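Local coordinates for protein transcriptional regulator (Rhodococcus sp., PDB 2O0Y) that probably binds DNA and regulates transcription as an IclR-family factor, pairing a helix-turn-helix domain with a GAF-related C-terminal domain, at residues 155-159 with 182-186; 207-211 with 240-245; 109-113 with 227-232. One frame throughout, in Å; residues are numbered along the deposited sequence.

How the interactions relate
All three contacts lie in the C-terminal IclR domain. Interactions 1 and 2 are mostly buried and rest on apolar packing. Interaction 3 is partly buried and is built round a salt bridge. Interaction 2 packs a helix on the antiparallel sheet. Interaction 1 joins the end region of helix 152-157 to helix 178-192 on the sheet's other side. The two meet where I156 CG1 lies 3.5 Å from S209 CB. Interaction 3 sits where strand 113-120 begins and strand 219-228 ends in a 3-10 turn, beside strand 205-213 of interaction 2. Y240 of interaction 2 hydrogen bonds there, its OH 2.6 Å from E112 OE2. Interactions 1 and 3 do not touch, with nearest atoms about 12 Å apart.

Interaction 1: residues 155-159 with 182-186; sequences KILLL and LREKV
K155 and V186 give the largest surfaces to this contact between helix 152-157, with the residues that follow it, and helix 178-192. K155 reaches across to 182-186 and touches it from CB to NZ. Its CB starts 4.2 Å from V186 CG2. The first torsion (chi1 -75°) sets CG beside the backbone N. There CG meets L182 CD1 at 3.8 Å and also touches V186 CG2. CD lies 3.8 Å from K185 CB, so the aliphatic part of one lysine rests on the other. The chain bends at its last two torsions, and CE comes 3.9 Å from K185 NZ. At the tip, K155 NZ is 3.1 Å from K185 NZ. Both are donors, so this is no hydrogen bond. K155 NZ forms a salt bridge with E200, and K185 also touches E200, whose charge probably makes the closeness tolerable.

V186 packs on two leucines. Its CG2 lies 3.9 Å from L158 CB, and its CG1 lies 3.9 Å from L159 CD2. L158 CD1 also touches L182 CD2 at 4.2 Å. A water donates to both K155 O and V186 O and ties the two backbones together. Helix 152-157 is held between layers. I156 faces the sheet through V219 and A222 of strand 219-228. On the other side lies helix 178-192, whose L182 and V186 also pack on V168 and I165 of helix 165-171.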
ATOM      1  N   LYS B 155     -21.661  -5.385  -6.629  1.00 27.30           N
ATOM      2  CA  LYS B 155     -22.682  -5.293  -5.587  1.00 27.96           C
ATOM      3  C   LYS B 155     -22.391  -6.159  -4.345  1.00 27.20           C
ATOM      4  O   LYS B 155     -22.838  -5.846  -3.256  1.00 28.18           O
ATOM      5  CB  LYS B 155     -24.066  -5.605  -6.168  1.00 26.92           C
ATOM      6  CG  LYS B 155     -24.606  -4.429  -7.007  1.00 30.13           C
ATOM      7  CD  LYS B 155     -25.917  -4.788  -7.761  1.00 31.42           C
ATOM      8  CE  LYS B 155     -25.677  -5.145  -9.240  1.00 32.52           C
ATOM      9  NZ  LYS B 155     -25.367  -3.938 -10.131  1.00 29.44           N
ATOM     10  N   ILE B 156     -21.648  -7.250  -4.511  1.00 27.14           N
ATOM     11  CA  ILE B 156     -21.215  -8.044  -3.351  1.00 25.83           C
ATOM     12  C   ILE B 156     -20.153  -7.243  -2.584  1.00 27.08           C
ATOM     13  O   ILE B 156     -20.265  -7.085  -1.388  1.00 26.57           O
ATOM     14  CB  ILE B 156     -20.688  -9.448  -3.746  1.00 26.75           C
ATOM     15  CG1 ILE B 156     -21.849 -10.347  -4.259  1.00 23.48           C
ATOM     16  CG2 ILE B 156     -19.918 -10.111  -2.568  1.00 25.95           C
ATOM     17  CD1 ILE B 156     -22.838 -10.764  -3.165  1.00 24.21           C
ATOM     18  N   LEU B 157     -19.159  -6.677  -3.278  1.00 27.24           N
ATOM     19  CA  LEU B 157     -18.129  -5.883  -2.586  1.00 26.81           C
ATOM     20  C   LEU B 157     -18.731  -4.700  -1.861  1.00 27.25           C
ATOM     21  O   LEU B 157     -18.212  -4.302  -0.825  1.00 27.74           O
ATOM     22  CB  LEU B 157     -17.054  -5.404  -3.559  1.00 27.33           C
ATOM     23  CG  LEU B 157     -16.268  -6.577  -4.158  1.00 26.24           C
ATOM     24  CD1 LEU B 157     -15.476  -6.094  -5.378  1.00 24.54           C
ATOM     25  CD2 LEU B 157     -15.333  -7.167  -3.069  1.00 24.29           C
ATOM     26  N   LEU B 158     -19.817  -4.127  -2.388  1.00 26.32           N
ATOM     27  CA  LEU B 158     -20.387  -2.921  -1.762  1.00 26.33           C
ATOM     28  C   LEU B 158     -21.152  -3.271  -0.502  1.00 27.64           C
ATOM     29  O   LEU B 158     -21.625  -2.377   0.184  1.00 28.74           O
ATOM     30  CB  LEU B 158     -21.313  -2.158  -2.720  1.00 25.93           C
ATOM     31  CG  LEU B 158     -20.572  -1.401  -3.818  1.00 26.34           C
ATOM     32  CD1 LEU B 158     -21.538  -0.959  -4.950  1.00 25.25           C
ATOM     33  CD2 LEU B 158     -19.785  -0.204  -3.208  1.00 28.78           C
ATOM     34  N   LEU B 159     -21.280  -4.570  -0.197  1.00 28.82           N
ATOM     35  CA  LEU B 159     -21.884  -5.027   1.074  1.00 29.32           C
ATOM     36  C   LEU B 159     -21.059  -4.525   2.228  1.00 29.67           C
ATOM     37  O   LEU B 159     -21.611  -4.201   3.290  1.00 30.41           O
ATOM     38  CB  LEU B 159     -21.943  -6.555   1.169  1.00 27.83           C
ATOM     39  CG  LEU B 159     -22.942  -7.337   0.318  1.00 28.36           C
ATOM     40  CD1 LEU B 159     -22.737  -8.852   0.492  1.00 27.71           C
ATOM     41  CD2 LEU B 159     -24.366  -6.980   0.665  1.00 27.61           C
ATOM     42  N   LEU B 182     -28.995   1.278  -7.145  1.00 33.77           N
ATOM     43  CA  LEU B 182     -27.838   0.542  -6.695  1.00 33.54           C
ATOM     44  C   LEU B 182     -27.900   0.157  -5.208  1.00 33.66           C
ATOM     45  O   LEU B 182     -27.670  -0.996  -4.868  1.00 33.58           O
ATOM     46  CB  LEU B 182     -26.562   1.316  -7.017  1.00 33.73           C
ATOM     47  CG  LEU B 182     -25.225   0.570  -6.880  1.00 33.00           C
ATOM     48  CD1 LEU B 182     -25.161  -0.723  -7.734  1.00 34.94           C
ATOM     49  CD2 LEU B 182     -24.070   1.473  -7.235  1.00 31.95           C
ATOM     50  N   ARG B 183     -28.235   1.108  -4.333  1.00 33.74           N
ATOM     51  CA  ARG B 183     -28.387   0.854  -2.888  1.00 34.17           C
ATOM     52  C   ARG B 183     -29.389  -0.284  -2.595  1.00 34.60           C
ATOM     53  O   ARG B 183     -29.167  -1.105  -1.693  1.00 34.36           O
ATOM     54  CB  ARG B 183     -28.810   2.142  -2.162  1.00 34.30           C
ATOM     55  CG  ARG B 183     -28.715   2.104  -0.625  1.00 35.99           C
ATOM     56  CD  ARG B 183     -29.015   3.473   0.020  1.00 40.10           C
ATOM     57  NE  ARG B 183     -27.868   4.356  -0.173  1.00 44.19           N
ATOM     58  CZ  ARG B 183     -27.800   5.340  -1.069  1.00 44.80           C
ATOM     59  NH1 ARG B 183     -28.835   5.622  -1.855  1.00 44.67           N
ATOM     60  NH2 ARG B 183     -26.686   6.048  -1.165  1.00 45.58           N
ATOM     61  N   GLU B 184     -30.473  -0.336  -3.368  1.00 34.65           N
ATOM     62  CA  GLU B 184     -31.530  -1.323  -3.136  1.00 35.85           C
ATOM     63  C   GLU B 184     -31.085  -2.712  -3.598  1.00 35.96           C
ATOM     64  O   GLU B 184     -31.283  -3.699  -2.890  1.00 35.99           O
ATOM     65  CB  GLU B 184     -32.862  -0.903  -3.785  1.00 35.91           C
ATOM     66  CG  GLU B 184     -33.503   0.374  -3.163  1.00 38.42           C
ATOM     67  CD  GLU B 184     -34.991   0.570  -3.533  1.00 41.56           C
ATOM     68  OE1 GLU B 184     -35.541  -0.291  -4.268  1.00 43.21           O
ATOM     69  OE2 GLU B 184     -35.615   1.580  -3.082  1.00 42.12           O
ATOM     70  N   LYS B 185     -30.432  -2.777  -4.756  1.00 36.07           N
ATOM     71  CA  LYS B 185     -29.922  -4.048  -5.259  1.00 35.97           C
ATOM     72  C   LYS B 185     -28.831  -4.613  -4.320  1.00 36.10           C
ATOM     73  O   LYS B 185     -28.807  -5.820  -4.066  1.00 35.72           O
ATOM     74  CB  LYS B 185     -29.411  -3.900  -6.684  1.00 36.37           C
ATOM     75  CG  LYS B 185     -30.488  -3.414  -7.688  1.00 37.93           C
ATOM     76  CD  LYS B 185     -29.888  -3.157  -9.102  1.00 41.65           C
ATOM     77  CE  LYS B 185     -28.661  -2.217  -9.055  1.00 39.88           C
ATOM     78  NZ  LYS B 185     -27.869  -2.101 -10.326  1.00 41.13           N
ATOM     79  N   VAL B 186     -27.951  -3.753  -3.780  1.00 35.26           N
ATOM     80  CA  VAL B 186     -26.939  -4.238  -2.831  1.00 34.28           C
ATOM     81  C   VAL B 186     -27.637  -4.901  -1.628  1.00 34.28           C
ATOM     82  O   VAL B 186     -27.236  -5.957  -1.172  1.00 33.67           O
ATOM     83  CB  VAL B 186     -25.957  -3.126  -2.359  1.00 34.10           C
ATOM     84  CG1 VAL B 186     -25.025  -3.671  -1.298  1.00 33.67           C
ATOM     85  CG2 VAL B 186     -25.158  -2.530  -3.541  1.00 33.91           C
TER
HETATM   86  O   HOH W   1     -25.037  -7.280  -2.703  1.00 33.79           O

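Interaction 2: residues 207-211 with 240-245; sequences GLSFP and YIECTR
F210 lies with one ring face on the backbone of the helix at T244 and R245. R245 CA sits 3.8 Å from the centroid of the F210 ring, 18° off its normal, as a CH-pi contact. T244 CG2 approaches F210 CD1 at 3.5 Å. I241 CG2 comes in at the ring edge, 3.9 Å from F210 CZ. R245 turns a guanidinium face to F210 CE2, with the two planes nearly perpendicular.

L208 covers the preceding part of the helix. Its CD2 is 3.6 Å from I241 N, and its CD1 packs on I241 CG1 at 3.9 Å. The same CD2 lies 3.8 Å from T244 OG1.

That hydroxyl is buried but satisfied. T244 OG1 stands beside its own backbone N (chi1 -53°), and from there it donates to Y240 O at 2.8 Å. T244 N donates to the same oxygen from the opposite face of the carbonyl plane.

The N-to-C directions of the strand and helix segments are 31° apart. L208 and F210 point toward helix 237-254, which packs on that face of the sheet, with C243 and T244 touching L106 of the adjacent helix 97-110. S209 points away and meets A152, A153 and I156 of helix 152-157 on the other face.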
ATOM      1  N   GLY B 207     -23.312 -12.985 -14.408  1.00 27.14           N
ATOM      2  CA  GLY B 207     -22.371 -13.190 -13.313  1.00 25.75           C
ATOM      3  C   GLY B 207     -23.121 -13.667 -12.098  1.00 25.30           C
ATOM      4  O   GLY B 207     -24.266 -13.251 -11.858  1.00 26.02           O
ATOM      5  N   LEU B 208     -22.521 -14.585 -11.350  1.00 25.26           N
ATOM      6  CA  LEU B 208     -23.064 -14.953 -10.035  1.00 25.98           C
ATOM      7  C   LEU B 208     -21.916 -14.690  -9.057  1.00 26.43           C
ATOM      8  O   LEU B 208     -20.816 -15.187  -9.282  1.00 25.61           O
ATOM      9  CB  LEU B 208     -23.383 -16.445 -10.028  1.00 26.69           C
ATOM     10  CG  LEU B 208     -23.654 -17.182  -8.710  1.00 27.63           C
ATOM     11  CD1 LEU B 208     -24.938 -16.670  -8.004  1.00 29.00           C
ATOM     12  CD2 LEU B 208     -23.787 -18.649  -9.048  1.00 27.43           C
ATOM     13  N   SER B 209     -22.169 -13.968  -7.965  1.00 25.65           N
ATOM     14  CA  SER B 209     -21.129 -13.656  -6.973  1.00 25.16           C
ATOM     15  C   SER B 209     -21.566 -13.991  -5.554  1.00 25.53           C
ATOM     16  O   SER B 209     -22.700 -13.726  -5.172  1.00 26.48           O
ATOM     17  CB  SER B 209     -20.768 -12.166  -7.014  1.00 24.90           C
ATOM     18  OG  SER B 209     -19.497 -11.913  -6.377  1.00 26.25           O
ATOM     19  N   PHE B 210     -20.683 -14.610  -4.766  1.00 26.76           N
ATOM     20  CA  PHE B 210     -20.955 -14.865  -3.340  1.00 25.51           C
ATOM     21  C   PHE B 210     -19.912 -14.077  -2.532  1.00 25.92           C
ATOM     22  O   PHE B 210     -18.770 -13.954  -2.974  1.00 24.88           O
ATOM     23  CB  PHE B 210     -20.805 -16.373  -3.007  1.00 26.52           C
ATOM     24  CG  PHE B 210     -22.075 -17.160  -3.211  1.00 26.50           C
ATOM     25  CD1 PHE B 210     -22.480 -17.526  -4.484  1.00 27.20           C
ATOM     26  CD2 PHE B 210     -22.881 -17.503  -2.132  1.00 28.17           C
ATOM     27  CE1 PHE B 210     -23.681 -18.245  -4.698  1.00 27.80           C
ATOM     28  CE2 PHE B 210     -24.068 -18.220  -2.345  1.00 27.16           C
ATOM     29  CZ  PHE B 210     -24.452 -18.582  -3.618  1.00 27.24           C
ATOM     30  N   PRO B 211     -20.282 -13.615  -1.307  1.00 26.57           N
ATOM     31  CA  PRO B 211     -19.296 -12.960  -0.485  1.00 27.26           C
ATOM     32  C   PRO B 211     -18.303 -13.968   0.085  1.00 27.82           C
ATOM     33  O   PRO B 211     -18.680 -15.083   0.470  1.00 27.95           O
ATOM     34  CB  PRO B 211     -20.127 -12.357   0.674  1.00 27.04           C
ATOM     35  CG  PRO B 211     -21.385 -13.125   0.727  1.00 27.14           C
ATOM     36  CD  PRO B 211     -21.608 -13.688  -0.663  1.00 25.45           C
ATOM     37  N   TYR B 240     -25.107 -23.938 -10.390  1.00 27.01           N
ATOM     38  CA  TYR B 240     -24.104 -22.864 -10.270  1.00 26.11           C
ATOM     39  C   TYR B 240     -24.151 -22.280  -8.882  1.00 25.90           C
ATOM     40  O   TYR B 240     -23.115 -22.138  -8.212  1.00 27.59           O
ATOM     41  CB  TYR B 240     -24.385 -21.734 -11.282  1.00 26.36           C
ATOM     42  CG  TYR B 240     -23.922 -21.968 -12.706  1.00 24.74           C
ATOM     43  CD1 TYR B 240     -23.717 -23.251 -13.193  1.00 26.57           C
ATOM     44  CD2 TYR B 240     -23.732 -20.891 -13.567  1.00 25.33           C
ATOM     45  CE1 TYR B 240     -23.287 -23.460 -14.472  1.00 28.16           C
ATOM     46  CE2 TYR B 240     -23.315 -21.092 -14.877  1.00 25.25           C
ATOM     47  CZ  TYR B 240     -23.089 -22.370 -15.316  1.00 27.00           C
ATOM     48  OH  TYR B 240     -22.692 -22.615 -16.611  1.00 27.20           O
ATOM     49  N   ILE B 241     -25.332 -21.876  -8.453  1.00 26.40           N
ATOM     50  CA  ILE B 241     -25.529 -21.366  -7.063  1.00 27.18           C
ATOM     51  C   ILE B 241     -25.088 -22.394  -5.968  1.00 27.56           C
ATOM     52  O   ILE B 241     -24.403 -22.031  -5.011  1.00 28.16           O
ATOM     53  CB  ILE B 241     -27.019 -20.896  -6.833  1.00 27.68           C
ATOM     54  CG1 ILE B 241     -27.365 -19.680  -7.717  1.00 26.59           C
ATOM     55  CG2 ILE B 241     -27.266 -20.619  -5.357  1.00 26.74           C
ATOM     56  CD1 ILE B 241     -28.870 -19.387  -7.905  1.00 28.19           C
ATOM     57  N   GLU B 242     -25.523 -23.658  -6.083  1.00 28.13           N
ATOM     58  CA  GLU B 242     -25.145 -24.687  -5.114  1.00 28.57           C
ATOM     59  C   GLU B 242     -23.634 -24.900  -5.042  1.00 28.70           C
ATOM     60  O   GLU B 242     -23.085 -25.032  -3.935  1.00 28.77           O
ATOM     61  CB  GLU B 242     -25.816 -26.002  -5.429  1.00 30.06           C
ATOM     62  CG  GLU B 242     -25.705 -27.011  -4.348  1.00 32.72           C
ATOM     63  CD  GLU B 242     -26.745 -28.103  -4.524  1.00 37.97           C
ATOM     64  OE1 GLU B 242     -27.108 -28.359  -5.680  1.00 34.78           O
ATOM     65  OE2 GLU B 242     -27.226 -28.648  -3.505  1.00 40.27           O
ATOM     66  N   CYS B 243     -22.957 -24.977  -6.194  1.00 28.31           N
ATOM     67  CA  CYS B 243     -21.494 -25.126  -6.191  1.00 28.65           C
ATOM     68  C   CYS B 243     -20.796 -23.891  -5.660  1.00 27.91           C
ATOM     69  O   CYS B 243     -19.810 -24.010  -4.933  1.00 27.88           O
ATOM     70  CB  CYS B 243     -20.944 -25.457  -7.585  1.00 28.08           C
ATOM     71  SG  CYS B 243     -21.632 -27.007  -8.209  1.00 29.78           S
ATOM     72  N   THR B 244     -21.255 -22.707  -6.067  1.00 27.39           N
ATOM     73  CA  THR B 244     -20.546 -21.494  -5.675  1.00 26.50           C
ATOM     74  C   THR B 244     -20.760 -21.226  -4.198  1.00 27.26           C
ATOM     75  O   THR B 244     -19.867 -20.744  -3.517  1.00 27.21           O
ATOM     76  CB  THR B 244     -20.934 -20.305  -6.557  1.00 26.30           C
ATOM     77  OG1 THR B 244     -20.756 -20.689  -7.916  1.00 26.66           O
ATOM     78  CG2 THR B 244     -20.000 -19.103  -6.314  1.00 27.43           C
ATOM     79  N   ARG B 245     -21.941 -21.561  -3.685  1.00 27.18           N
ATOM     80  CA  ARG B 245     -22.235 -21.381  -2.251  1.00 27.24           C
ATOM     81  C   ARG B 245     -21.309 -22.220  -1.418  1.00 27.47           C
ATOM     82  O   ARG B 245     -20.770 -21.727  -0.453  1.00 29.91           O
ATOM     83  CB  ARG B 245     -23.678 -21.809  -1.907  1.00 25.42           C
ATOM     84  CG  ARG B 245     -24.039 -21.459  -0.477  1.00 27.16           C
ATOM     85  CD  ARG B 245     -25.428 -22.050  -0.055  1.00 27.33           C
ATOM     86  NE  ARG B 245     -26.541 -21.456  -0.797  1.00 27.38           N
ATOM     87  CZ  ARG B 245     -27.015 -20.226  -0.604  1.00 29.59           C
ATOM     88  NH1 ARG B 245     -26.473 -19.433   0.312  1.00 28.97           N
ATOM     89  NH2 ARG B 245     -28.056 -19.786  -1.303  1.00 30.31           N
TER

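Interaction 3: residues 109-113 with 227-232; sequences DTGET and GPTGRF
E112 and R231 form a side-on salt bridge, and it is the tight part of this contact. R231 NE donates to E112 OE2 at 2.8 Å, and R231 NH2 donates to E112 OE1 at 3.0 Å. Both bonds are moderately straight. The carboxylate and guanidinium planes are 19° apart, and both oxygens lie close to the guanidinium plane. OE1 is met on its syn side, whereas NE reaches OE2 from above the carboxylate plane. E112 gets there by a bend at its second torsion (chi2 -59°), which folds the carboxylate over G227. A side chain at G227 would clash with E112 OE1, so glycine suits the site. P228 CG covers one guanidinium face, 3.3 Å above its plane.

Round this pair the contact is looser. G111 O stays 3.9 Å from R231 NH2. Separately, the buried F232 only grazes the carboxylate, its CE1 4.0 Å from E112 OE2. The more open side is that of R231, which is partly exposed, while E112 is buried. The turn that presents E112 is shaped by the positive phi of G111, which calls for glycine after helix 97-110, and by an ST turn joining T110 OG1 to E112 N at 3.3 Å.

The buried carboxylate has further help. Y240 OH is a second partner of OE2, and R231 NH2 also donates to V136 O. Replacing R231 with a leucine would probably leave E112 a buried charge without its mate and V136 O without that donor. The chemistry implies that R231 and the Y240 hydroxyl together probably keep E112 ionised where strand 113-120 begins and strand 219-228 ends.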
ATOM      1  N   ASP B 109     -16.535 -27.729 -12.208  1.00 32.23           N
ATOM      2  CA  ASP B 109     -17.898 -28.179 -11.870  1.00 32.81           C
ATOM      3  C   ASP B 109     -18.939 -27.308 -12.596  1.00 32.65           C
ATOM      4  O   ASP B 109     -20.008 -27.786 -12.949  1.00 32.78           O
ATOM      5  CB  ASP B 109     -18.093 -28.068 -10.344  1.00 32.82           C
ATOM      6  CG  ASP B 109     -17.454 -29.231  -9.562  1.00 34.44           C
ATOM      7  OD1 ASP B 109     -16.937 -30.186 -10.186  1.00 35.19           O
ATOM      8  OD2 ASP B 109     -17.489 -29.202  -8.300  1.00 30.71           O
ATOM      9  N   THR B 110     -18.637 -26.025 -12.830  1.00 30.64           N
ATOM     10  CA  THR B 110     -19.655 -25.157 -13.460  1.00 29.27           C
ATOM     11  C   THR B 110     -19.401 -24.936 -14.958  1.00 28.95           C
ATOM     12  O   THR B 110     -20.321 -24.598 -15.699  1.00 27.82           O
ATOM     13  CB  THR B 110     -19.707 -23.750 -12.803  1.00 28.05           C
ATOM     14  OG1 THR B 110     -18.395 -23.179 -12.883  1.00 28.13           O
ATOM     15  CG2 THR B 110     -20.153 -23.804 -11.326  1.00 28.22           C
ATOM     16  N   GLY B 111     -18.144 -25.067 -15.397  1.00 28.51           N
ATOM     17  CA  GLY B 111     -17.794 -24.802 -16.794  1.00 27.67           C
ATOM     18  C   GLY B 111     -17.527 -23.330 -17.052  1.00 27.97           C
ATOM     19  O   GLY B 111     -17.321 -22.902 -18.207  1.00 26.40           O
ATOM     20  N   GLU B 112     -17.499 -22.542 -15.961  1.00 27.65           N
ATOM     21  CA  GLU B 112     -17.305 -21.097 -16.027  1.00 26.15           C
ATOM     22  C   GLU B 112     -16.000 -20.646 -15.373  1.00 26.65           C
ATOM     23  O   GLU B 112     -15.470 -21.349 -14.489  1.00 26.44           O
ATOM     24  CB  GLU B 112     -18.481 -20.366 -15.365  1.00 26.67           C
ATOM     25  CG  GLU B 112     -19.853 -20.740 -15.882  1.00 26.07           C
ATOM     26  CD  GLU B 112     -20.073 -20.516 -17.350  1.00 28.76           C
ATOM     27  OE1 GLU B 112     -19.222 -19.885 -17.996  1.00 28.47           O
ATOM     28  OE2 GLU B 112     -21.157 -20.914 -17.846  1.00 24.77           O
ATOM     29  N   THR B 113     -15.492 -19.498 -15.833  1.00 24.88           N
ATOM     30  CA  THR B 113     -14.328 -18.856 -15.239  1.00 26.75           C
ATOM     31  C   THR B 113     -14.700 -18.391 -13.843  1.00 27.27           C
ATOM     32  O   THR B 113     -15.776 -17.808 -13.668  1.00 28.27           O
ATOM     33  CB  THR B 113     -13.869 -17.671 -16.081  1.00 26.39           C
ATOM     34  OG1 THR B 113     -13.329 -18.192 -17.322  1.00 25.74           O
ATOM     35  CG2 THR B 113     -12.733 -16.853 -15.311  1.00 26.83           C
ATOM     36  N   GLY B 227     -19.766 -15.521 -17.313  1.00 29.91           N
ATOM     37  CA  GLY B 227     -19.740 -16.222 -18.573  1.00 28.40           C
ATOM     38  C   GLY B 227     -20.884 -15.802 -19.444  1.00 28.43           C
ATOM     39  O   GLY B 227     -21.574 -14.836 -19.143  1.00 27.09           O
ATOM     40  N   PRO B 228     -21.100 -16.536 -20.544  1.00 27.13           N
ATOM     41  CA  PRO B 228     -22.195 -16.236 -21.449  1.00 27.17           C
ATOM     42  C   PRO B 228     -23.565 -16.437 -20.807  1.00 27.53           C
ATOM     43  O   PRO B 228     -23.791 -17.432 -20.121  1.00 27.83           O
ATOM     44  CB  PRO B 228     -21.969 -17.215 -22.608  1.00 26.48           C
ATOM     45  CG  PRO B 228     -21.110 -18.288 -22.050  1.00 26.03           C
ATOM     46  CD  PRO B 228     -20.274 -17.657 -21.018  1.00 26.93           C
ATOM     47  N   THR B 229     -24.475 -15.485 -21.027  1.00 27.85           N
ATOM     48  CA  THR B 229     -25.841 -15.541 -20.450  1.00 27.67           C
ATOM     49  C   THR B 229     -26.550 -16.851 -20.806  1.00 27.27           C
ATOM     50  O   THR B 229     -27.276 -17.427 -19.990  1.00 26.99           O
ATOM     51  CB  THR B 229     -26.628 -14.335 -20.937  1.00 27.90           C
ATOM     52  OG1 THR B 229     -26.020 -13.191 -20.345  1.00 29.72           O
ATOM     53  CG2 THR B 229     -28.140 -14.414 -20.575  1.00 26.85           C
ATOM     54  N   GLY B 230     -26.258 -17.369 -21.988  1.00 26.31           N
ATOM     55  CA  GLY B 230     -26.901 -18.578 -22.474  1.00 26.07           C
ATOM     56  C   GLY B 230     -26.546 -19.833 -21.674  1.00 27.33           C
ATOM     57  O   GLY B 230     -27.172 -20.862 -21.871  1.00 25.61           O
ATOM     58  N   ARG B 231     -25.530 -19.759 -20.790  1.00 27.18           N
ATOM     59  CA  ARG B 231     -25.196 -20.883 -19.913  1.00 27.99           C
ATOM     60  C   ARG B 231     -25.741 -20.693 -18.496  1.00 29.84           C
ATOM     61  O   ARG B 231     -25.780 -21.648 -17.717  1.00 30.09           O
ATOM     62  CB  ARG B 231     -23.666 -21.071 -19.849  1.00 28.34           C
ATOM     63  CG  ARG B 231     -23.124 -21.767 -21.122  1.00 26.45           C
ATOM     64  CD  ARG B 231     -21.823 -22.567 -20.845  1.00 24.20           C
ATOM     65  NE  ARG B 231     -20.692 -21.743 -20.457  1.00 29.25           N
ATOM     66  CZ  ARG B 231     -19.786 -21.273 -21.317  1.00 31.63           C
ATOM     67  NH1 ARG B 231     -19.936 -21.513 -22.606  1.00 31.57           N
ATOM     68  NH2 ARG B 231     -18.764 -20.547 -20.894  1.00 29.47           N
ATOM     69  N   PHE B 232     -26.147 -19.468 -18.182  1.00 30.90           N
ATOM     70  CA  PHE B 232     -26.757 -19.130 -16.891  1.00 33.04           C
ATOM     71  C   PHE B 232     -28.250 -19.232 -17.054  1.00 34.40           C
ATOM     72  O   PHE B 232     -28.987 -18.245 -16.892  1.00 36.29           O
ATOM     73  CB  PHE B 232     -26.369 -17.725 -16.439  1.00 32.56           C
ATOM     74  CG  PHE B 232     -24.938 -17.590 -15.965  1.00 32.91           C
ATOM     75  CD1 PHE B 232     -23.877 -17.653 -16.859  1.00 31.69           C
ATOM     76  CD2 PHE B 232     -24.651 -17.367 -14.602  1.00 31.17           C
ATOM     77  CE1 PHE B 232     -22.566 -17.513 -16.399  1.00 29.45           C
ATOM     78  CE2 PHE B 232     -23.347 -17.230 -14.160  1.00 30.76           C
ATOM     79  CZ  PHE B 232     -22.322 -17.298 -15.067  1.00 32.38           C
TER